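Local coordinates for response regulator receiver protein (Pseudoalteromonas atlantica T6c, PDB 3KTO), which probably acts as a CheY-like receiver domain in two-component signalling, taking part in the regulation of transcription, at residues A[71-74]-A[75-79]. Numbering follows the deposited sequence.
Sequences LETL and VKRGF
Leu74 O accepts a hydrogen bond from Phe79 N at 2.9 Å, and with this bond the helix ends in a Schellman motif. A second bond, Gly78 N to Val75 O at 3.2 Å, lies within the turn. Gly78 is the C-prime residue. With a positive phi of 81°, it has no CB to collide with the carbonyl oxygen of Arg77. Arg77 is the first residue to leave helical angles, yet its N still bonds Thr73 O at 3.0 Å and reaches Leu74 O weakly.

The tight part gathers round the buried Leu71 and Leu74. Their partners, Val75 and Phe79, are partly exposed and exposed. Val75 N bonds Leu71 O at 2.9 Å. Leu71 CD1 also meets Val75 CG2 at 3.8 Å, the two side chains crossing at a slant. The turn brings Phe79 back beside Leu74, where the two CB atoms lie 4.2 Å apart. The Phe79 ring presents its CD2 edge to Leu74 O, 4.0 Å away.

The solvent side is looser. Lys76 CB rests near Thr73 O, but its long chain leads away from residues 71-74. Thr73 and Arg77 run side by side in the same direction. Thr73 CG2, set anti to its own N, lies over one face of the Arg77 guanidinium, off centre and 3.6 Å from NE. The extended Arg77 chain places the group there. Thr73 OG1 is hydrogen-bonded to Glu69 O, one turn earlier, while Glu72 forms a salt bridge with Arg97.

This is the C-terminal end of helix 66-76 in the beta-alpha-beta unit with strands 51-57 and 83-87. Leu71 packs on Thr83 and Val85 of strand 83-87. Thr73 and Arg77 touch Met43, just past helix 39-42, and Val75 touches Ser102, between helix 92-100 and strand 105-108.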
# COMPACT_ATOMS: atom_id res chain seq x y z
N LEU A 71 -17.01 -11.36 -7.48
CA LEU A 71 -18.27 -10.76 -7.92
C LEU A 71 -18.86 -11.56 -9.09
O LEU A 71 -20.05 -11.87 -9.10
CB LEU A 71 -18.06 -9.30 -8.37
CG LEU A 71 -19.26 -8.59 -9.01
CD1 LEU A 71 -20.50 -8.72 -8.13
CD2 LEU A 71 -18.91 -7.12 -9.22
N GLU A 72 -18.02 -11.89 -10.07
CA GLU A 72 -18.47 -12.66 -11.23
C GLU A 72 -19.06 -14.01 -10.80
O GLU A 72 -20.08 -14.44 -11.32
CB GLU A 72 -17.31 -12.86 -12.20
CG GLU A 72 -16.73 -11.55 -12.72
CD GLU A 72 -15.49 -11.73 -13.58
OE1 GLU A 72 -14.80 -12.76 -13.44
OE2 GLU A 72 -15.17 -10.82 -14.37
N THR A 73 -18.40 -14.67 -9.85
CA THR A 73 -18.87 -15.96 -9.36
C THR A 73 -20.25 -15.85 -8.72
O THR A 73 -21.14 -16.65 -9.02
CB THR A 73 -17.89 -16.54 -8.33
OG1 THR A 73 -16.66 -16.88 -8.99
CG2 THR A 73 -18.50 -17.79 -7.68
N LEU A 74 -20.42 -14.87 -7.85
CA LEU A 74 -21.68 -14.66 -7.16
C LEU A 74 -22.79 -14.34 -8.15
O LEU A 74 -23.92 -14.80 -8.00
CB LEU A 74 -21.56 -13.53 -6.15
CG LEU A 74 -20.60 -13.75 -4.98
CD1 LEU A 74 -20.51 -12.46 -4.18
CD2 LEU A 74 -21.10 -14.89 -4.10
N VAL A 75 -22.48 -13.53 -9.16
CA VAL A 75 -23.47 -13.16 -10.17
C VAL A 75 -23.84 -14.40 -10.97
O VAL A 75 -24.99 -14.57 -11.37
CB VAL A 75 -22.92 -12.07 -11.12
CG1 VAL A 75 -23.88 -11.88 -12.30
CG2 VAL A 75 -22.74 -10.76 -10.37
N LYS A 76 -22.87 -15.26 -11.20
CA LYS A 76 -23.11 -16.49 -11.93
C LYS A 76 -24.03 -17.40 -11.12
O LYS A 76 -24.84 -18.13 -11.69
CB LYS A 76 -21.78 -17.19 -12.20
CG LYS A 76 -21.84 -18.20 -13.31
CD LYS A 76 -20.50 -18.88 -13.51
CE LYS A 76 -20.50 -19.71 -14.78
NZ LYS A 76 -21.64 -20.69 -14.81
N ARG A 77 -23.92 -17.34 -9.80
CA ARG A 77 -24.75 -18.16 -8.91
C ARG A 77 -26.09 -17.52 -8.56
O ARG A 77 -26.73 -17.93 -7.59
CB ARG A 77 -23.99 -18.48 -7.62
CG ARG A 77 -22.76 -19.32 -7.83
CD ARG A 77 -22.08 -19.62 -6.52
NE ARG A 77 -20.84 -20.36 -6.73
CZ ARG A 77 -20.04 -20.75 -5.75
NH1 ARG A 77 -20.34 -20.48 -4.49
NH2 ARG A 77 -18.92 -21.41 -6.03
N GLY A 78 -26.49 -16.52 -9.33
CA GLY A 78 -27.77 -15.88 -9.09
C GLY A 78 -27.84 -14.83 -8.00
O GLY A 78 -28.90 -14.27 -7.76
N PHE A 79 -26.73 -14.55 -7.32
CA PHE A 79 -26.73 -13.54 -6.27
C PHE A 79 -26.56 -12.15 -6.87
O PHE A 79 -25.51 -11.85 -7.44
CB PHE A 79 -25.62 -13.82 -5.26
CG PHE A 79 -25.91 -14.99 -4.36
CD1 PHE A 79 -26.87 -14.89 -3.36
CD2 PHE A 79 -25.23 -16.19 -4.53
CE1 PHE A 79 -27.15 -15.97 -2.53
CE2 PHE A 79 -25.50 -17.28 -3.70
CZ PHE A 79 -26.47 -17.17 -2.71